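Local structure of sulfurtransferase (Azotobacter vinelandii, 1E0C) at residues H111-E123 with D200-A212. The protein probably transfers the sulfane sulfur of thiosulfate to cyanide through a persulfide on its active-site cysteine, as rhodaneses do. Sequence-based numbering, arbitrary orientation.
Sequences HYLNGGLTAWLAE and DPSRALRIRTDIA
R206 and N114 carry this join between the two rhodanese-like domains. The amide of N114 lies across the aliphatic part of R206, the two side chains crossing at about a right angle, and its OD1 takes a nearly straight hydrogen bond (167°) from I207 N. Extended from CG to NE, R206 runs past the amide and lays one face of its guanidinium against A119 CB. At the guanidinium edge, E123 OE2 meets R206 NH2 at 2.9 Å in a salt bridge, weak as a hydrogen bond. A204 CB presses tightly on A119 CA (3.5 Å), and G115, with positive phi, meets A204 O where a CB would clash. Waters link Y112 OH to L205 O, N114 ND2 to I207 O, and A119 O to R206 NH1. Further out, E12 holds both leading side chains, OE1 taking R206 NE and OE2 N114 ND2, while E123 is held chiefly through OE1 by R125. The type I' turn R203–R206 positions the arginine, and R206 NH1 returns to R203 O at 3.0 Å. A leucine in place of R206 would probably cost E12 OE1 its salt bridge, E123 OE2 its weaker one, and R203 O one of its two donors. Partners at all three guanidinium nitrogens probably fix its rotation over A119, tying the domain join to a buried charge.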
ATOM      1  N   HIS A 111       9.315   3.130   5.818  1.00 11.90           N
ATOM      2  CA  HIS A 111       9.945   2.010   5.140  1.00 11.29           C
ATOM      3  C   HIS A 111       8.962   0.851   5.045  1.00 12.86           C
ATOM      4  O   HIS A 111       8.078   0.700   5.892  1.00 12.51           O
ATOM      5  CB  HIS A 111      11.182   1.519   5.932  1.00 10.30           C
ATOM      6  CG  HIS A 111      12.206   2.604   6.084  1.00  8.66           C
ATOM      7  ND1 HIS A 111      13.165   2.852   5.129  1.00 11.09           N
ATOM      8  CD2 HIS A 111      12.342   3.565   7.032  1.00 11.54           C
ATOM      9  CE1 HIS A 111      13.872   3.917   5.485  1.00 12.48           C
ATOM     10  NE2 HIS A 111      13.381   4.376   6.623  1.00 18.97           N
ATOM     11  N   TYR A 112       9.160   0.029   4.027  1.00  8.91           N
ATOM     12  CA  TYR A 112       8.439  -1.213   3.871  1.00  9.58           C
ATOM     13  C   TYR A 112       9.388  -2.376   4.189  1.00 12.81           C
ATOM     14  O   TYR A 112      10.523  -2.370   3.712  1.00 11.81           O
ATOM     15  CB  TYR A 112       7.963  -1.401   2.417  1.00 10.13           C
ATOM     16  CG  TYR A 112       7.431  -2.794   2.163  1.00  9.99           C
ATOM     17  CD1 TYR A 112       6.376  -3.286   2.914  1.00  6.91           C
ATOM     18  CD2 TYR A 112       7.980  -3.619   1.182  1.00  8.91           C
ATOM     19  CE1 TYR A 112       5.856  -4.542   2.706  1.00  8.78           C
ATOM     20  CE2 TYR A 112       7.465  -4.883   0.963  1.00  7.43           C
ATOM     21  CZ  TYR A 112       6.411  -5.346   1.725  1.00 11.13           C
ATOM     22  OH  TYR A 112       5.902  -6.604   1.532  1.00 11.09           O
ATOM     23  N   LEU A 113       8.924  -3.290   5.030  1.00 11.70           N
ATOM     24  CA  LEU A 113       9.723  -4.481   5.327  1.00 12.36           C
ATOM     25  C   LEU A 113       9.547  -5.479   4.180  1.00 10.90           C
ATOM     26  O   LEU A 113       8.479  -6.061   4.002  1.00  7.33           O
ATOM     27  CB  LEU A 113       9.250  -5.139   6.633  1.00 10.19           C
ATOM     28  CG  LEU A 113       9.945  -6.470   6.961  1.00 15.15           C
ATOM     29  CD1 LEU A 113      11.441  -6.226   7.154  1.00 11.91           C
ATOM     30  CD2 LEU A 113       9.340  -7.097   8.208  1.00 15.17           C
ATOM     31  N   ASN A 114      10.598  -5.645   3.381  1.00 12.15           N
ATOM     32  CA  ASN A 114      10.513  -6.521   2.210  1.00  9.34           C
ATOM     33  C   ASN A 114      10.069  -7.924   2.556  1.00 11.24           C
ATOM     34  O   ASN A 114      10.714  -8.614   3.354  1.00 12.76           O
ATOM     35  CB  ASN A 114      11.884  -6.553   1.516  1.00  9.21           C
ATOM     36  CG  ASN A 114      11.753  -6.831   0.026  1.00 15.39           C
ATOM     37  OD1 ASN A 114      10.648  -6.896  -0.503  1.00 11.53           O
ATOM     38  ND2 ASN A 114      12.887  -6.986  -0.648  1.00 11.36           N
ATOM     39  N   GLY A 115       8.945  -8.373   2.003  1.00  7.22           N
ATOM     40  CA  GLY A 115       8.423  -9.700   2.286  1.00  9.71           C
ATOM     41  C   GLY A 115       7.686  -9.763   3.626  1.00 10.13           C
ATOM     42  O   GLY A 115       7.160 -10.813   4.003  1.00  9.54           O
ATOM     43  N   GLY A 116       7.646  -8.650   4.341  1.00 11.95           N
ATOM     44  CA  GLY A 116       6.910  -8.546   5.587  1.00  8.91           C
ATOM     45  C   GLY A 116       7.165  -9.703   6.537  1.00 10.42           C
ATOM     46  O   GLY A 116       8.285 -10.181   6.723  1.00 11.39           O
ATOM     47  N   LEU A 117       6.098 -10.169   7.183  1.00 11.27           N
ATOM     48  CA  LEU A 117       6.232 -11.261   8.155  1.00 10.16           C
ATOM     49  C   LEU A 117       6.671 -12.554   7.496  1.00 11.30           C
ATOM     50  O   LEU A 117       7.274 -13.421   8.136  1.00 13.45           O
ATOM     51  CB  LEU A 117       4.896 -11.458   8.885  1.00  9.79           C
ATOM     52  CG  LEU A 117       4.941 -12.433  10.072  1.00 16.06           C
ATOM     53  CD1 LEU A 117       5.662 -11.794  11.251  1.00 16.39           C
ATOM     54  CD2 LEU A 117       3.522 -12.819  10.474  1.00 16.57           C
ATOM     55  N   THR A 118       6.265 -12.780   6.244  1.00 12.98           N
ATOM     56  CA  THR A 118       6.682 -13.993   5.538  1.00 10.30           C
ATOM     57  C   THR A 118       8.208 -14.095   5.538  1.00  9.73           C
ATOM     58  O   THR A 118       8.749 -15.127   5.933  1.00 14.50           O
ATOM     59  CB  THR A 118       6.181 -13.965   4.080  1.00 15.25           C
ATOM     60  OG1 THR A 118       4.807 -13.543   4.101  1.00 13.15           O
ATOM     61  CG2 THR A 118       6.256 -15.353   3.457  1.00 13.14           C
ATOM     62  N   ALA A 119       8.881 -13.017   5.171  1.00  8.73           N
ATOM     63  CA  ALA A 119      10.344 -13.010   5.127  1.00 11.21           C
ATOM     64  C   ALA A 119      10.935 -13.064   6.532  1.00 17.93           C
ATOM     65  O   ALA A 119      11.920 -13.761   6.782  1.00 10.94           O
ATOM     66  CB  ALA A 119      10.830 -11.774   4.379  1.00 13.71           C
ATOM     67  N   TRP A 120      10.316 -12.353   7.467  1.00 13.80           N
ATOM     68  CA  TRP A 120      10.733 -12.388   8.867  1.00 16.73           C
ATOM     69  C   TRP A 120      10.693 -13.819   9.400  1.00 16.00           C
ATOM     70  O   TRP A 120      11.680 -14.298   9.968  1.00 15.47           O
ATOM     71  CB  TRP A 120       9.800 -11.508   9.716  1.00 10.33           C
ATOM     72  CG  TRP A 120      10.280 -11.279  11.120  1.00 15.24           C
ATOM     73  CD1 TRP A 120       9.935 -11.997  12.229  1.00 14.52           C
ATOM     74  CD2 TRP A 120      11.149 -10.234  11.569  1.00 12.66           C
ATOM     75  NE1 TRP A 120      10.566 -11.473  13.338  1.00 12.93           N
ATOM     76  CE2 TRP A 120      11.290 -10.376  12.966  1.00 10.80           C
ATOM     77  CE3 TRP A 120      11.825  -9.187  10.931  1.00  7.89           C
ATOM     78  CZ2 TRP A 120      12.102  -9.530  13.715  1.00  8.96           C
ATOM     79  CZ3 TRP A 120      12.610  -8.335  11.677  1.00 13.06           C
ATOM     80  CH2 TRP A 120      12.751  -8.517  13.068  1.00 14.00           C
ATOM     81  N   LEU A 121       9.571 -14.506   9.198  1.00 12.57           N
ATOM     82  CA  LEU A 121       9.435 -15.877   9.682  1.00 14.65           C
ATOM     83  C   LEU A 121      10.368 -16.831   8.939  1.00 17.61           C
ATOM     84  O   LEU A 121      10.910 -17.772   9.533  1.00 14.87           O
ATOM     85  CB  LEU A 121       8.007 -16.376   9.561  1.00 13.79           C
ATOM     86  CG  LEU A 121       6.924 -15.685  10.396  1.00 19.04           C
ATOM     87  CD1 LEU A 121       5.544 -16.061   9.870  1.00 18.42           C
ATOM     88  CD2 LEU A 121       7.056 -16.073  11.863  1.00 21.94           C
ATOM     89  N   ALA A 122      10.552 -16.596   7.640  1.00 16.36           N
ATOM     90  CA  ALA A 122      11.409 -17.490   6.858  1.00 19.37           C
ATOM     91  C   ALA A 122      12.826 -17.497   7.426  1.00 17.23           C
ATOM     92  O   ALA A 122      13.540 -18.490   7.283  1.00 18.95           O
ATOM     93  CB  ALA A 122      11.422 -17.113   5.389  1.00 18.85           C
ATOM     94  N   GLU A 123      13.237 -16.380   8.011  1.00 14.90           N
ATOM     95  CA  GLU A 123      14.570 -16.245   8.577  1.00 14.89           C
ATOM     96  C   GLU A 123      14.584 -16.547  10.071  1.00 15.69           C
ATOM     97  O   GLU A 123      15.594 -16.348  10.736  1.00 16.95           O
ATOM     98  CB  GLU A 123      15.145 -14.861   8.267  1.00 16.91           C
ATOM     99  CG  GLU A 123      15.374 -14.664   6.778  1.00 19.11           C
ATOM    100  CD  GLU A 123      15.917 -13.335   6.337  1.00 18.13           C
ATOM    101  OE1 GLU A 123      16.068 -12.373   7.117  1.00 14.14           O
ATOM    102  OE2 GLU A 123      16.220 -13.229   5.114  1.00 22.97           O
ATOM    103  N   ASP A 200       7.998 -12.404  -5.167  1.00 13.94           N
ATOM    104  CA  ASP A 200       8.804 -13.597  -5.466  1.00 12.45           C
ATOM    105  C   ASP A 200       8.576 -14.623  -4.368  1.00 15.92           C
ATOM    106  O   ASP A 200       9.122 -14.526  -3.269  1.00 13.89           O
ATOM    107  CB  ASP A 200      10.268 -13.194  -5.586  1.00 11.93           C
ATOM    108  CG  ASP A 200      11.192 -14.349  -5.936  1.00 11.72           C
ATOM    109  OD1 ASP A 200      10.720 -15.501  -5.959  1.00 14.12           O
ATOM    110  OD2 ASP A 200      12.381 -14.061  -6.187  1.00 18.00           O
ATOM    111  N   PRO A 201       7.756 -15.629  -4.652  1.00 19.44           N
ATOM    112  CA  PRO A 201       7.414 -16.665  -3.697  1.00 18.74           C
ATOM    113  C   PRO A 201       8.608 -17.501  -3.267  1.00 23.03           C
ATOM    114  O   PRO A 201       8.593 -18.066  -2.171  1.00 25.27           O
ATOM    115  CB  PRO A 201       6.378 -17.515  -4.425  1.00 23.51           C
ATOM    116  CG  PRO A 201       6.659 -17.282  -5.871  1.00 27.46           C
ATOM    117  CD  PRO A 201       7.069 -15.830  -5.955  1.00 29.07           C
ATOM    118  N   SER A 202       9.669 -17.527  -4.065  1.00 15.06           N
ATOM    119  CA  SER A 202      10.882 -18.263  -3.715  1.00 19.99           C
ATOM    120  C   SER A 202      11.746 -17.476  -2.741  1.00 17.29           C
ATOM    121  O   SER A 202      12.756 -17.976  -2.238  1.00 19.69           O
ATOM    122  CB  SER A 202      11.678 -18.591  -4.988  1.00 16.50           C
ATOM    123  OG  SER A 202      12.420 -17.460  -5.410  1.00 16.52           O
ATOM    124  N   ARG A 203      11.430 -16.201  -2.533  1.00 11.89           N
ATOM    125  CA  ARG A 203      12.140 -15.339  -1.611  1.00  9.84           C
ATOM    126  C   ARG A 203      11.184 -14.738  -0.577  1.00 10.75           C
ATOM    127  O   ARG A 203      11.279 -13.561  -0.235  1.00 10.44           O
ATOM    128  CB  ARG A 203      12.908 -14.231  -2.344  1.00 16.23           C
ATOM    129  CG  ARG A 203      13.968 -14.795  -3.289  1.00 20.09           C
ATOM    130  CD  ARG A 203      14.435 -13.760  -4.291  1.00 30.07           C
ATOM    131  NE  ARG A 203      14.953 -12.564  -3.683  1.00 35.41           N
ATOM    132  CZ  ARG A 203      14.420 -11.361  -3.593  1.00 37.13           C
ATOM    133  NH1 ARG A 203      13.239 -11.059  -4.125  1.00 16.25           N
ATOM    134  NH2 ARG A 203      15.134 -10.436  -2.953  1.00 23.74           N
ATOM    135  N   ALA A 204      10.269 -15.574  -0.098  1.00 12.07           N
ATOM    136  CA  ALA A 204       9.371 -15.220   0.994  1.00 16.09           C
ATOM    137  C   ALA A 204       8.530 -13.990   0.707  1.00 15.03           C
ATOM    138  O   ALA A 204       8.312 -13.146   1.579  1.00 11.66           O
ATOM    139  CB  ALA A 204      10.154 -15.051   2.295  1.00 11.59           C
ATOM    140  N   LEU A 205       8.061 -13.848  -0.531  1.00 12.63           N
ATOM    141  CA  LEU A 205       7.181 -12.786  -0.953  1.00 12.73           C
ATOM    142  C   LEU A 205       7.796 -11.405  -0.950  1.00 13.63           C
ATOM    143  O   LEU A 205       7.088 -10.403  -1.032  1.00 12.32           O
ATOM    144  CB  LEU A 205       5.840 -12.813  -0.212  1.00 12.49           C
ATOM    145  CG  LEU A 205       5.031 -14.112  -0.369  1.00 15.56           C
ATOM    146  CD1 LEU A 205       3.762 -14.064   0.461  1.00 13.66           C
ATOM    147  CD2 LEU A 205       4.697 -14.349  -1.844  1.00 17.05           C
ATOM    148  N   ARG A 206       9.126 -11.323  -1.009  1.00  9.57           N
ATOM    149  CA  ARG A 206       9.779 -10.039  -1.258  1.00 11.10           C
ATOM    150  C   ARG A 206       9.373  -9.575  -2.669  1.00 11.96           C
ATOM    151  O   ARG A 206       8.896 -10.382  -3.468  1.00 13.87           O
ATOM    152  CB  ARG A 206      11.298 -10.160  -1.208  1.00 12.31           C
ATOM    153  CG  ARG A 206      11.870 -10.377   0.200  1.00  8.46           C
ATOM    154  CD  ARG A 206      13.390 -10.506   0.085  1.00 11.56           C
ATOM    155  NE  ARG A 206      14.036 -10.654   1.380  1.00  9.28           N
ATOM    156  CZ  ARG A 206      13.960 -11.701   2.182  1.00  9.43           C
ATOM    157  NH1 ARG A 206      13.248 -12.779   1.898  1.00 11.02           N
ATOM    158  NH2 ARG A 206      14.638 -11.656   3.339  1.00 14.97           N
ATOM    159  N   ILE A 207       9.587  -8.299  -2.915  1.00  8.68           N
ATOM    160  CA  ILE A 207       9.353  -7.741  -4.258  1.00 11.41           C
ATOM    161  C   ILE A 207      10.388  -8.364  -5.197  1.00 15.55           C
ATOM    162  O   ILE A 207      11.546  -8.487  -4.788  1.00 13.32           O
ATOM    163  CB  ILE A 207       9.518  -6.218  -4.225  1.00 12.51           C
ATOM    164  CG1 ILE A 207       8.392  -5.588  -3.387  1.00  9.25           C
ATOM    165  CG2 ILE A 207       9.514  -5.623  -5.626  1.00 13.57           C
ATOM    166  CD1 ILE A 207       8.763  -4.238  -2.811  1.00 11.72           C
ATOM    167  N   ARG A 208       9.962  -8.873  -6.345  1.00 10.92           N
ATOM    168  CA  ARG A 208      10.926  -9.515  -7.256  1.00 10.25           C
ATOM    169  C   ARG A 208      12.034  -8.554  -7.627  1.00  9.67           C
ATOM    170  O   ARG A 208      11.832  -7.354  -7.792  1.00  9.43           O
ATOM    171  CB  ARG A 208      10.208 -10.030  -8.502  1.00 10.09           C
ATOM    172  CG  ARG A 208       9.482  -8.923  -9.267  1.00  7.43           C
ATOM    173  CD  ARG A 208       8.496  -9.570 -10.245  1.00 10.63           C
ATOM    174  NE  ARG A 208       9.205 -10.335 -11.269  1.00 13.99           N
ATOM    175  CZ  ARG A 208       8.597 -11.065 -12.196  1.00 12.78           C
ATOM    176  NH1 ARG A 208       7.278 -11.178 -12.193  1.00 11.94           N
ATOM    177  NH2 ARG A 208       9.303 -11.682 -13.141  1.00 10.51           N
ATOM    178  N   THR A 209      13.277  -9.059  -7.743  1.00  9.48           N
ATOM    179  CA  THR A 209      14.384  -8.136  -7.965  1.00 12.53           C
ATOM    180  C   THR A 209      14.424  -7.577  -9.383  1.00 10.76           C
ATOM    181  O   THR A 209      15.063  -6.538  -9.594  1.00 12.26           O
ATOM    182  CB  THR A 209      15.744  -8.796  -7.646  1.00 23.20           C
ATOM    183  OG1 THR A 209      15.874  -9.967  -8.458  1.00 18.16           O
ATOM    184  CG2 THR A 209      15.787  -9.188  -6.174  1.00 25.81           C
ATOM    185  N   ASP A 210      13.725  -8.221 -10.297  1.00 13.20           N
ATOM    186  CA  ASP A 210      13.678  -7.806 -11.698  1.00 12.65           C
ATOM    187  C   ASP A 210      12.453  -6.952 -11.981  1.00 17.04           C
ATOM    188  O   ASP A 210      12.077  -6.753 -13.136  1.00 10.98           O
ATOM    189  CB  ASP A 210      13.639  -9.045 -12.609  1.00 10.18           C
ATOM    190  CG  ASP A 210      12.408  -9.905 -12.434  1.00 17.65           C
ATOM    191  OD1 ASP A 210      11.933 -10.114 -11.287  1.00 13.11           O
ATOM    192  OD2 ASP A 210      11.881 -10.414 -13.459  1.00 13.60           O
ATOM    193  N   ILE A 211      11.842  -6.407 -10.931  1.00 12.03           N
ATOM    194  CA  ILE A 211      10.589  -5.673 -11.089  1.00  8.56           C
ATOM    195  C   ILE A 211      10.676  -4.518 -12.067  1.00  8.68           C
ATOM    196  O   ILE A 211       9.739  -4.305 -12.846  1.00 10.65           O
ATOM    197  CB  ILE A 211      10.092  -5.188  -9.713  1.00 10.33           C
ATOM    198  CG1 ILE A 211       8.691  -4.572  -9.814  1.00  6.91           C
ATOM    199  CG2 ILE A 211      11.068  -4.204  -9.092  1.00 10.99           C
ATOM    200  CD1 ILE A 211       7.627  -5.600 -10.176  1.00 11.61           C
ATOM    201  N   ALA A 212      11.750  -3.731 -12.049  1.00  8.38           N
ATOM    202  CA  ALA A 212      11.835  -2.575 -12.938  1.00 10.54           C
ATOM    203  C   ALA A 212      11.677  -2.960 -14.403  1.00 11.03           C
ATOM    204  O   ALA A 212      10.884  -2.346 -15.125  1.00 10.52           O
ATOM    205  CB  ALA A 212      13.108  -1.789 -12.707  1.00 10.21           C
TER
HETATM  206  O   HOH W   1       6.529  -7.761  -0.772  1.00 12.01           O
HETATM  207  O   HOH W   2      13.404  -7.170  -3.520  1.00 18.23           O
HETATM  208  O   HOH W   3      13.235 -14.468   4.245  1.00 24.84           O